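Local coordinates for protein tartronate semialdehyde reductase (Salmonella typhimurium, PDB 1VPD) that probably catalyses the NAD(P)H-dependent reduction of tartronate semialdehyde to D-glycerate, the last step of the route from galactarate to D-glycerate, at residues A123-G128 and L137-G142; I101-S106 and G171-L176; C62-T67 and V94-S99; L240-L245 and A264-M269. One frame throughout, in Å; residues are numbered along the deposited sequence.

Contacts 1 and 3 share the sheet of a Rossmann-type nucleotide-binding domain, contact 2 joins that domain to an all-helical one, and contact 4 lies within the latter. Contact 3 closes first along the chain and pairs two parallel strands. Contact 1, with its centre about 14 Å away, adds the antiparallel pair beside them, and Ala123 N meets Asp97 O. Contact 2 encloses contact 1 in sequence, setting helix 103-114 against the first turns of the long helix 170-198; their centres are about 11 Å apart. Contact 4 comes last, about 27 Å from contact 3 between centres. Val125 O of contact 1 meets NZ of Lys175, the predicted catalytic residue in contact 2, where sheet and helix touch.

Contact 1 of 4, residues A123-G128 and L137-G142; sequences APVSGG and LSVMVG
The antiparallel extension of a Rossmann-type sheet begins here, where strand 119-126 pairs with strand 137-142, the two being connected by the short helix 128-134. Ser126 and Ser138 form a hydrogen-bonded pair: Ser126 N gives to Ser138 O at 2.8 Å, and Ser138 N returns a bond to Ser126 O. Farther along, Met140 N reaches Pro124 O at 3.0 Å in a nearly straight bond (169°). Val125 and Val139 make the intervening non-hydrogen-bonded pair, their side chains side by side and pointing the same way, while Leu137 CD1 extends the same apolar face against Val125 CG2. On the face bearing the serines, selenomethionine Met140 arches over the neighbouring strand. Its CG is held between backbone N and carbonyl carbon (chi1 57°), and bends at the next two torsions carry the chain along to Ser126. Near the predicted active site, Ser126 OG bonds Asn178 OD1 and a bound L(+)-tartaric acid, probably from the crystallisation liquor, and Val125 O receives Lys175 NZ. Across the Pro124 ring the Met140 side chain runs at about a right angle, CG to CG at 3.9 Å, and its CE ends 3.9 Å from Ser126 CB.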
loop_
_atom_site.group_PDB
_atom_site.type_symbol
_atom_site.label_atom_id
_atom_site.label_comp_id
_atom_site.label_asym_id
_atom_site.label_seq_id
_atom_site.Cartn_x
_atom_site.Cartn_y
_atom_site.Cartn_z
ATOM N N ALA A 123 -3.366 -9.050 3.728
ATOM C CA ALA A 123 -2.546 -8.333 4.705
ATOM C C ALA A 123 -1.921 -7.052 4.127
ATOM O O ALA A 123 -0.690 -6.917 4.084
ATOM C CB ALA A 123 -1.454 -9.254 5.228
ATOM N N PRO A 124 -2.757 -6.109 3.689
ATOM C CA PRO A 124 -2.257 -4.820 3.219
ATOM C C PRO A 124 -1.598 -4.027 4.342
ATOM O O PRO A 124 -1.706 -4.347 5.540
ATOM C CB PRO A 124 -3.520 -4.113 2.691
ATOM C CG PRO A 124 -4.645 -4.746 3.428
ATOM C CD PRO A 124 -4.227 -6.181 3.628
ATOM N N VAL A 125 -0.877 -2.995 3.944
ATOM C CA VAL A 125 0.002 -2.285 4.848
ATOM C C VAL A 125 -0.211 -0.799 4.800
ATOM O O VAL A 125 -0.771 -0.263 3.829
ATOM C CB VAL A 125 1.508 -2.602 4.549
ATOM C CG1 VAL A 125 1.736 -4.095 4.403
ATOM C CG2 VAL A 125 2.010 -1.894 3.292
ATOM N N SER A 126 0.299 -0.124 5.823
ATOM C CA SER A 126 0.380 1.339 5.799
ATOM C C SER A 126 1.636 1.860 6.477
ATOM O O SER A 126 2.073 1.344 7.517
ATOM C CB SER A 126 -0.839 1.954 6.462
ATOM O OG SER A 126 -0.763 3.353 6.346
ATOM N N GLY A 127 2.176 2.926 5.902
ATOM C CA GLY A 127 3.269 3.664 6.505
ATOM C C GLY A 127 4.106 4.444 5.526
ATOM O O GLY A 127 4.922 5.290 5.923
ATOM N N GLY A 128 3.923 4.175 4.240
ATOM C CA GLY A 128 4.635 4.884 3.201
ATOM C C GLY A 128 6.003 4.289 2.960
ATOM O O GLY A 128 6.478 3.471 3.728
ATOM N N LEU A 137 6.132 -0.477 9.238
ATOM C CA LEU A 137 4.772 -0.551 8.681
ATOM C C LEU A 137 3.767 -1.128 9.662
ATOM O O LEU A 137 4.105 -2.006 10.450
ATOM C CB LEU A 137 4.750 -1.465 7.454
ATOM C CG LEU A 137 5.548 -1.042 6.240
ATOM C CD1 LEU A 137 5.612 -2.178 5.225
ATOM C CD2 LEU A 137 4.941 0.184 5.607
ATOM N N SER A 138 2.521 -0.661 9.589
ATOM C CA SER A 138 1.398 -1.360 10.180
ATOM C C SER A 138 0.807 -2.296 9.119
ATOM O O SER A 138 0.634 -1.908 7.950
ATOM C CB SER A 138 0.329 -0.390 10.675
ATOM O OG SER A 138 0.697 0.195 11.908
ATOM N N VAL A 139 0.486 -3.508 9.536
ATOM C CA VAL A 139 -0.105 -4.532 8.699
ATOM C C VAL A 139 -1.462 -4.872 9.290
ATOM O O VAL A 139 -1.611 -5.036 10.506
ATOM C CB VAL A 139 0.821 -5.792 8.655
ATOM C CG1 VAL A 139 0.269 -6.837 7.732
ATOM C CG2 VAL A 139 2.214 -5.397 8.227
HETATM N N MSE A 140 -2.461 -4.972 8.421
HETATM C CA MSE A 140 -3.844 -5.197 8.819
HETATM C C MSE A 140 -4.359 -6.387 8.024
HETATM O O MSE A 140 -4.335 -6.365 6.812
HETATM C CB MSE A 140 -4.676 -3.923 8.583
HETATM C CG MSE A 140 -4.660 -3.408 7.139
HETATM SE SE MSE A 140 -4.633 -1.441 7.018
HETATM C CE MSE A 140 -2.912 -1.105 7.824
ATOM N N VAL A 141 -4.833 -7.428 8.715
ATOM C CA VAL A 141 -4.964 -8.751 8.109
ATOM C C VAL A 141 -6.351 -9.350 8.252
ATOM O O VAL A 141 -6.937 -9.315 9.337
ATOM C CB VAL A 141 -3.952 -9.738 8.765
ATOM C CG1 VAL A 141 -3.927 -11.040 7.990
ATOM C CG2 VAL A 141 -2.566 -9.097 8.864
ATOM N N GLY A 142 -6.871 -9.918 7.169
ATOM C CA GLY A 142 -8.034 -10.768 7.239
ATOM C C GLY A 142 -7.681 -12.202 6.881
ATOM O O GLY A 142 -6.701 -12.463 6.167
#

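Contact 2 of 4, residues I101-S106 and G171-L176; sequences IAPLAS and GNVTKL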
loop_
_atom_site.group_PDB
_atom_site.type_symbol
_atom_site.label_atom_id
_atom_site.label_comp_id
_atom_site.label_asym_id
_atom_site.label_seq_id
_atom_site.Cartn_x
_atom_site.Cartn_y
_atom_site.Cartn_z
ATOM N N ILE A 101 -6.271 -4.087 -2.461
ATOM C CA ILE A 101 -7.248 -4.406 -3.513
ATOM C C ILE A 101 -8.659 -4.399 -2.951
ATOM O O ILE A 101 -8.837 -4.434 -1.740
ATOM C CB ILE A 101 -6.951 -5.766 -4.230
ATOM C CG1 ILE A 101 -7.236 -6.989 -3.340
ATOM C CG2 ILE A 101 -5.540 -5.793 -4.744
ATOM C CD1 ILE A 101 -7.083 -8.330 -4.080
ATOM N N ALA A 102 -9.654 -4.376 -3.832
ATOM C CA ALA A 102 -11.059 -4.381 -3.407
ATOM C C ALA A 102 -11.330 -5.588 -2.519
ATOM O O ALA A 102 -10.957 -6.703 -2.898
ATOM C CB ALA A 102 -11.981 -4.410 -4.616
ATOM N N PRO A 103 -11.960 -5.409 -1.361
ATOM C CA PRO A 103 -12.304 -6.573 -0.515
ATOM C C PRO A 103 -13.013 -7.718 -1.243
ATOM O O PRO A 103 -12.694 -8.892 -0.986
ATOM C CB PRO A 103 -13.187 -5.971 0.573
ATOM C CG PRO A 103 -12.747 -4.569 0.688
ATOM C CD PRO A 103 -12.260 -4.134 -0.674
ATOM N N LEU A 104 -13.933 -7.394 -2.151
ATOM C CA LEU A 104 -14.615 -8.417 -2.957
ATOM C C LEU A 104 -13.614 -9.232 -3.769
ATOM O O LEU A 104 -13.771 -10.445 -3.926
ATOM C CB LEU A 104 -15.638 -7.799 -3.895
ATOM C CG LEU A 104 -16.241 -8.745 -4.964
ATOM C CD1 LEU A 104 -17.079 -9.802 -4.295
ATOM C CD2 LEU A 104 -17.059 -8.002 -6.036
ATOM N N ALA A 105 -12.594 -8.570 -4.309
ATOM C CA ALA A 105 -11.559 -9.274 -5.065
ATOM C C ALA A 105 -10.741 -10.221 -4.181
ATOM O O ALA A 105 -10.440 -11.350 -4.602
ATOM C CB ALA A 105 -10.660 -8.306 -5.798
ATOM N N SER A 106 -10.369 -9.785 -2.975
ATOM C CA SER A 106 -9.697 -10.677 -2.033
ATOM C C SER A 106 -10.526 -11.936 -1.815
ATOM O O SER A 106 -10.001 -13.061 -1.837
ATOM C CB SER A 106 -9.445 -9.998 -0.679
ATOM O OG SER A 106 -8.579 -8.899 -0.819
ATOM N N GLY A 171 -8.849 -7.295 6.010
ATOM C CA GLY A 171 -7.618 -6.540 5.867
ATOM C C GLY A 171 -7.830 -5.374 4.902
ATOM O O GLY A 171 -7.488 -4.230 5.208
ATOM N N ASN A 172 -8.373 -5.678 3.736
ATOM C CA ASN A 172 -8.648 -4.646 2.760
ATOM C C ASN A 172 -9.752 -3.693 3.159
ATOM O O ASN A 172 -9.652 -2.523 2.843
ATOM C CB ASN A 172 -8.836 -5.228 1.377
ATOM C CG ASN A 172 -7.481 -5.481 0.706
ATOM O OD1 ASN A 172 -6.696 -4.551 0.535
ATOM N ND2 ASN A 172 -7.185 -6.737 0.412
ATOM N N VAL A 173 -10.762 -4.137 3.913
ATOM C CA VAL A 173 -11.732 -3.167 4.430
ATOM C C VAL A 173 -11.012 -2.182 5.348
ATOM O O VAL A 173 -11.241 -0.983 5.284
ATOM C CB VAL A 173 -12.910 -3.855 5.181
ATOM C CG1 VAL A 173 -13.769 -2.834 5.913
ATOM C CG2 VAL A 173 -13.752 -4.637 4.241
ATOM N N THR A 174 -10.119 -2.690 6.200
ATOM C CA THR A 174 -9.364 -1.861 7.124
ATOM C C THR A 174 -8.465 -0.907 6.343
ATOM O O THR A 174 -8.351 0.274 6.692
ATOM C CB THR A 174 -8.564 -2.748 8.097
ATOM O OG1 THR A 174 -9.465 -3.588 8.837
ATOM C CG2 THR A 174 -7.840 -1.915 9.150
ATOM N N LYS A 175 -7.855 -1.414 5.278
ATOM C CA LYS A 175 -7.044 -0.573 4.391
ATOM C C LYS A 175 -7.876 0.515 3.678
ATOM O O LYS A 175 -7.367 1.608 3.455
ATOM C CB LYS A 175 -6.262 -1.419 3.382
ATOM C CG LYS A 175 -5.358 -0.624 2.430
ATOM C CD LYS A 175 -4.252 0.187 3.121
ATOM C CE LYS A 175 -3.218 0.688 2.113
ATOM N NZ LYS A 175 -2.257 1.671 2.716
ATOM N N LEU A 176 -9.128 0.247 3.331
ATOM C CA LEU A 176 -9.996 1.307 2.775
ATOM C C LEU A 176 -10.186 2.430 3.788
ATOM O O LEU A 176 -10.017 3.606 3.465
ATOM C CB LEU A 176 -11.344 0.776 2.287
ATOM C CG LEU A 176 -11.296 -0.283 1.179
ATOM C CD1 LEU A 176 -12.692 -0.754 0.843
ATOM C CD2 LEU A 176 -10.573 0.243 -0.057
#
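Asn172 meets segment 101-106 with every atom of its side chain, and tracing it outward shows how one amide can join a loop to a helix. Its CB lies 3.2 Å from Ile101 O and also touches Pro103 CG. The next atom, CG, comes still closer to the same carbonyl, with Ile101 O at 3.0 Å. At the tip the amide divides its two ends between different partners. OD1 accepts from Ile101 N at 3.1 Å; the donor stands well above the amide carbonyl plane, 58° out of it, although the N-H itself points fairly well at the oxygen (157°). ND2 turns to the first turn of helix 103-114 and gives Ser106 OG a weak, bent bond of 2.9 Å. Ser106 offers that oxygen from beside its own backbone N, with OG anti to the carbonyl carbon (chi1 -63°).

An apolar patch flanks the amide. The Pro103 ring packs against two side chains of the long helix: its CG meets Val173 CG2 at 3.7 Å, the two groups crossing at about a right angle, and its CD rests on the Leu176 CD1 methyl at 3.7 Å. Behind Asn172, its backbone N is bonded to Asp122 OD2, and Leu176 continues onto Asn247 of helix 238-255. Lys175 leads away from this patch to Val125 O and the tartaric acid molecule that Ser126 also binds. The contact joins the two domains of this HIBADH-related enzyme: the Rossmann-type domain meets the start of the long helix bearing the predicted catalytic lysine.

Contact 3 of 4, residues C62-T67 and V94-S99; sequences CDVIIT and VLIDMS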
loop_
_atom_site.group_PDB
_atom_site.type_symbol
_atom_site.label_atom_id
_atom_site.label_comp_id
_atom_site.label_asym_id
_atom_site.label_seq_id
_atom_site.Cartn_x
_atom_site.Cartn_y
_atom_site.Cartn_z
ATOM N N CYS A 62 7.976 -22.842 -2.697
ATOM C CA CYS A 62 7.740 -22.089 -1.459
ATOM C C CYS A 62 6.414 -22.479 -0.835
ATOM O O CYS A 62 5.420 -22.564 -1.541
ATOM C CB CYS A 62 7.726 -20.574 -1.749
ATOM S SG CYS A 62 9.256 -19.937 -2.467
ATOM N N ASP A 63 6.391 -22.693 0.474
ATOM C CA ASP A 63 5.154 -23.067 1.175
ATOM C C ASP A 63 4.302 -21.846 1.491
ATOM O O ASP A 63 3.144 -21.985 1.871
ATOM C CB ASP A 63 5.459 -23.727 2.521
ATOM C CG ASP A 63 6.109 -25.093 2.391
ATOM O OD1 ASP A 63 5.794 -25.846 1.442
ATOM O OD2 ASP A 63 6.937 -25.482 3.236
ATOM N N VAL A 64 4.926 -20.676 1.415
ATOM C CA VAL A 64 4.231 -19.396 1.623
ATOM C C VAL A 64 4.766 -18.392 0.611
ATOM O O VAL A 64 5.971 -18.357 0.320
ATOM C CB VAL A 64 4.369 -18.881 3.081
ATOM C CG1 VAL A 64 5.826 -18.619 3.443
ATOM C CG2 VAL A 64 3.509 -17.614 3.309
ATOM N N ILE A 65 3.868 -17.582 0.059
ATOM C CA ILE A 65 4.217 -16.618 -0.972
ATOM C C ILE A 65 3.564 -15.305 -0.582
ATOM O O ILE A 65 2.376 -15.285 -0.274
ATOM C CB ILE A 65 3.678 -17.047 -2.350
ATOM C CG1 ILE A 65 4.273 -18.394 -2.768
ATOM C CG2 ILE A 65 4.023 -16.013 -3.415
ATOM C CD1 ILE A 65 3.255 -19.387 -3.175
ATOM N N ILE A 66 4.348 -14.242 -0.568
ATOM C CA ILE A 66 3.825 -12.870 -0.439
ATOM C C ILE A 66 3.693 -12.223 -1.818
ATOM O O ILE A 66 4.603 -12.312 -2.637
ATOM C CB ILE A 66 4.772 -12.037 0.458
ATOM C CG1 ILE A 66 4.730 -12.547 1.894
ATOM C CG2 ILE A 66 4.467 -10.516 0.375
ATOM C CD1 ILE A 66 5.936 -12.122 2.706
ATOM N N THR A 67 2.566 -11.544 -2.072
ATOM C CA THR A 67 2.434 -10.690 -3.261
ATOM C C THR A 67 2.305 -9.249 -2.798
ATOM O O THR A 67 1.676 -8.987 -1.784
ATOM C CB THR A 67 1.236 -11.062 -4.135
ATOM O OG1 THR A 67 0.061 -11.288 -3.328
ATOM C CG2 THR A 67 1.483 -12.388 -4.866
ATOM N N VAL A 94 0.243 -21.278 1.297
ATOM C CA VAL A 94 -0.432 -20.064 1.759
ATOM C C VAL A 94 -0.008 -18.880 0.902
ATOM O O VAL A 94 1.186 -18.675 0.683
ATOM C CB VAL A 94 -0.075 -19.766 3.219
ATOM C CG1 VAL A 94 -0.738 -18.458 3.701
ATOM C CG2 VAL A 94 -0.453 -20.970 4.140
ATOM N N LEU A 95 -0.989 -18.094 0.442
ATOM C CA LEU A 95 -0.735 -16.790 -0.171
ATOM C C LEU A 95 -1.035 -15.714 0.860
ATOM O O LEU A 95 -2.140 -15.690 1.416
ATOM C CB LEU A 95 -1.615 -16.564 -1.392
ATOM C CG LEU A 95 -1.647 -15.134 -1.975
ATOM C CD1 LEU A 95 -0.290 -14.718 -2.495
ATOM C CD2 LEU A 95 -2.683 -15.060 -3.087
ATOM N N ILE A 96 -0.059 -14.855 1.108
ATOM C CA ILE A 96 -0.245 -13.637 1.886
ATOM C C ILE A 96 -0.215 -12.498 0.886
ATOM O O ILE A 96 0.854 -12.050 0.437
ATOM C CB ILE A 96 0.827 -13.468 2.985
ATOM C CG1 ILE A 96 0.852 -14.675 3.923
ATOM C CG2 ILE A 96 0.570 -12.207 3.833
ATOM C CD1 ILE A 96 1.920 -14.580 4.967
ATOM N N ASP A 97 -1.388 -12.042 0.481
ATOM C CA ASP A 97 -1.436 -10.909 -0.441
ATOM C C ASP A 97 -1.406 -9.632 0.374
ATOM O O ASP A 97 -2.318 -9.369 1.161
ATOM C CB ASP A 97 -2.683 -10.961 -1.329
ATOM C CG ASP A 97 -2.734 -9.826 -2.332
ATOM O OD1 ASP A 97 -1.645 -9.275 -2.702
ATOM O OD2 ASP A 97 -3.832 -9.434 -2.794
HETATM N N MSE A 98 -0.352 -8.847 0.186
HETATM C CA MSE A 98 -0.153 -7.594 0.897
HETATM C C MSE A 98 -0.497 -6.376 0.034
HETATM O O MSE A 98 -0.286 -5.231 0.447
HETATM C CB MSE A 98 1.280 -7.531 1.427
HETATM C CG MSE A 98 1.579 -8.733 2.368
HETATM SE SE MSE A 98 3.267 -8.709 3.302
HETATM C CE MSE A 98 2.743 -7.646 4.842
ATOM N N SER A 99 -1.071 -6.636 -1.134
ATOM C CA SER A 99 -1.578 -5.601 -2.036
ATOM C C SER A 99 -2.813 -4.938 -1.446
ATOM O O SER A 99 -3.580 -5.548 -0.694
ATOM C CB SER A 99 -1.969 -6.222 -3.379
ATOM O OG SER A 99 -0.960 -7.090 -3.887
#
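Two torsions bring Thr67 and Asp97 together: Thr67 OG1 is set between its backbone N and carbonyl carbon (chi1 45°), while Asp97 CG swings anti to its backbone N (chi1 -178°). The hydroxyl consequently donates to Asp97 OD1 at 2.7 Å, meeting it from above the carboxylate plane, 45° out. The same oxygen also takes Ser99 OG at 2.6 Å, on its syn lone pair, and Ser99 N, which completes an Asx turn. Three donors therefore grip one carboxylate oxygen, a set that would hold the carboxylate's rotation and probably stabilise its negative charge.

Behind this cluster the strands run parallel, 4.7 Å apart at their axes. Backbone bonds pass back and forth from Val94 N to Asp63 O at one end to Met98 N and Thr67 O at the other, the latter 2.8 Å long. On the face carrying the valines, Val64 CG2 packs on Ile96 CD1, and Ile66 lies alongside Ile96. Selenomethionine Met98 extends that face, its SE 3.6 Å from Ile66 CG2. Leu95 CD1 lies on the reverse face, 3.5 Å from Thr67 OG1.

These are central strands of the Rossmann-type sheet: strand 7-11 borders strand 64-67, strand 119-126 borders strand 94-97, and Tyr151 of helix 145-156 packs over Val64, Val94 and Ile96.

Contact 4 of 4, residues L240-L245 and A264-M269; sequences LHIKDL and AVMEMM
Selenomethionine Met269 and His241 meet obliquely, the methyl of one lying over the ring face of the other. Met269 CE stands 4.0 Å from the centroid of the His241 ring, 22° off its normal and displaced toward the rim, so that His241 CG is the closest ring atom at 3.7 Å. This is a CH-pi contact made by a side chain that stays extended beyond CG, long enough to span the gap between helices. The SE atom approaches the ring only obliquely and rests against His241 CB.

Ile242 and Met269 slide past each other in opposite directions, bringing Ile242 CG1 to 3.6 Å from Met269 CB. Selenomethionine Met266 instead crosses Ile242 at about a right angle: its chain bends at chi2 and chi3, laying SE on Ile242 CG2 at 4.0 Å and CE 3.5 Å from Ile242 O. The two helices that carry these groups, 238-255 and 260-274, run roughly antiparallel (150° between segment axes) at 10.1 Å, and belong to the all-helical domain shared with 3-hydroxyisobutyrate dehydrogenases. No hydrogen bond links the segments; the selenomethionines and aliphatic branches fill the interface.

Leu245, one turn beyond His241, crosses Met269 at about a right angle, with CD1 touching SE at 4.0 Å, and the same methyl reaches toward Val265 CG1. His241 NE2 is hydrogen-bonded to Gln179 O of helix 170-198. On helix 238-255 itself, Lys243, a predicted NAD-binding residue, forms a salt bridge with Asp244 OD1 and bonds Ser100 O.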
loop_
_atom_site.group_PDB
_atom_site.type_symbol
_atom_site.label_atom_id
_atom_site.label_comp_id
_atom_site.label_asym_id
_atom_site.label_seq_id
_atom_site.Cartn_x
_atom_site.Cartn_y
_atom_site.Cartn_z
ATOM N N LEU A 240 -2.586 5.447 -7.881
ATOM C CA LEU A 240 -2.878 4.353 -6.961
ATOM C C LEU A 240 -3.856 4.764 -5.858
ATOM O O LEU A 240 -4.738 3.990 -5.504
ATOM C CB LEU A 240 -1.606 3.772 -6.347
ATOM C CG LEU A 240 -0.690 3.097 -7.363
ATOM C CD1 LEU A 240 0.629 2.734 -6.671
ATOM C CD2 LEU A 240 -1.352 1.874 -7.957
ATOM N N HIS A 241 -3.727 5.985 -5.348
ATOM C CA HIS A 241 -4.651 6.446 -4.327
ATOM C C HIS A 241 -6.058 6.609 -4.911
ATOM O O HIS A 241 -7.030 6.320 -4.218
ATOM C CB HIS A 241 -4.165 7.714 -3.614
ATOM C CG HIS A 241 -4.567 7.760 -2.173
ATOM N ND1 HIS A 241 -3.807 8.380 -1.206
ATOM C CD2 HIS A 241 -5.660 7.264 -1.535
ATOM C CE1 HIS A 241 -4.410 8.254 -0.030
ATOM N NE2 HIS A 241 -5.539 7.585 -0.203
ATOM N N ILE A 242 -6.164 6.998 -6.184
ATOM C CA ILE A 242 -7.444 7.046 -6.877
ATOM C C ILE A 242 -8.119 5.672 -6.860
ATOM O O ILE A 242 -9.310 5.563 -6.571
ATOM C CB ILE A 242 -7.292 7.579 -8.341
ATOM C CG1 ILE A 242 -7.060 9.095 -8.312
ATOM C CG2 ILE A 242 -8.526 7.235 -9.172
ATOM C CD1 ILE A 242 -6.653 9.726 -9.644
ATOM N N LYS A 243 -7.358 4.630 -7.171
ATOM C CA LYS A 243 -7.879 3.254 -7.142
ATOM C C LYS A 243 -8.379 2.881 -5.745
ATOM O O LYS A 243 -9.468 2.303 -5.613
ATOM C CB LYS A 243 -6.816 2.282 -7.664
ATOM C CG LYS A 243 -7.072 0.797 -7.445
ATOM C CD LYS A 243 -6.519 0.272 -6.131
ATOM C CE LYS A 243 -5.003 0.457 -5.979
ATOM N NZ LYS A 243 -4.460 -0.174 -4.714
ATOM N N ASP A 244 -7.616 3.248 -4.715
ATOM C CA ASP A 244 -8.041 2.967 -3.341
ATOM C C ASP A 244 -9.322 3.734 -2.995
ATOM O O ASP A 244 -10.218 3.173 -2.374
ATOM C CB ASP A 244 -6.967 3.313 -2.318
ATOM C CG ASP A 244 -5.793 2.359 -2.335
ATOM O OD1 ASP A 244 -5.933 1.187 -2.793
ATOM O OD2 ASP A 244 -4.684 2.742 -1.914
ATOM N N LEU A 245 -9.412 5.012 -3.356
ATOM C CA LEU A 245 -10.637 5.754 -3.069
ATOM C C LEU A 245 -11.833 5.228 -3.864
ATOM O O LEU A 245 -12.955 5.227 -3.346
ATOM C CB LEU A 245 -10.485 7.268 -3.259
ATOM C CG LEU A 245 -9.430 7.969 -2.402
ATOM C CD1 LEU A 245 -9.684 9.478 -2.469
ATOM C CD2 LEU A 245 -9.411 7.474 -0.942
ATOM N N ALA A 264 -15.365 14.076 -2.181
ATOM C CA ALA A 264 -14.780 15.362 -2.584
ATOM C C ALA A 264 -13.315 15.232 -2.959
ATOM O O ALA A 264 -12.895 15.752 -4.008
ATOM C CB ALA A 264 -14.950 16.413 -1.503
ATOM N N VAL A 265 -12.527 14.550 -2.138
ATOM C CA VAL A 265 -11.091 14.424 -2.442
ATOM C C VAL A 265 -10.852 13.579 -3.702
ATOM O O VAL A 265 -9.935 13.863 -4.475
ATOM C CB VAL A 265 -10.307 13.943 -1.220
ATOM C CG1 VAL A 265 -8.869 13.633 -1.582
ATOM C CG2 VAL A 265 -10.382 15.002 -0.141
HETATM N N MSE A 266 -11.719 12.611 -3.958
HETATM C CA MSE A 266 -11.682 11.875 -5.216
HETATM C C MSE A 266 -11.773 12.801 -6.428
HETATM O O MSE A 266 -10.983 12.643 -7.371
HETATM C CB MSE A 266 -12.765 10.801 -5.291
HETATM C CG MSE A 266 -12.983 10.214 -6.670
HETATM SE SE MSE A 266 -11.382 9.262 -7.326
HETATM C CE MSE A 266 -12.127 7.469 -7.327
ATOM N N GLU A 267 -12.675 13.777 -6.396
ATOM C CA GLU A 267 -12.802 14.700 -7.516
ATOM C C GLU A 267 -11.558 15.574 -7.633
ATOM O O GLU A 267 -11.158 15.911 -8.755
ATOM C CB GLU A 267 -14.078 15.536 -7.415
ATOM C CG GLU A 267 -15.366 14.684 -7.468
ATOM C CD GLU A 267 -15.418 13.727 -8.644
ATOM O OE1 GLU A 267 -15.228 14.201 -9.793
ATOM O OE2 GLU A 267 -15.658 12.502 -8.415
HETATM N N MSE A 268 -10.956 15.946 -6.509
HETATM C CA MSE A 268 -9.680 16.667 -6.533
HETATM C C MSE A 268 -8.593 15.831 -7.224
HETATM O O MSE A 268 -7.807 16.360 -8.051
HETATM C CB MSE A 268 -9.197 17.030 -5.117
HETATM C CG MSE A 268 -10.167 17.898 -4.339
HETATM SE SE MSE A 268 -9.423 18.300 -2.593
HETATM C CE MSE A 268 -11.089 18.971 -1.833
HETATM N N MSE A 269 -8.526 14.550 -6.877
HETATM C CA MSE A 269 -7.566 13.655 -7.502
HETATM C C MSE A 269 -7.844 13.460 -8.995
HETATM O O MSE A 269 -6.888 13.376 -9.788
HETATM C CB MSE A 269 -7.507 12.317 -6.760
HETATM C CG MSE A 269 -6.917 12.416 -5.366
HETATM SE SE MSE A 269 -6.565 10.638 -4.709
HETATM C CE MSE A 269 -5.881 11.173 -2.951
#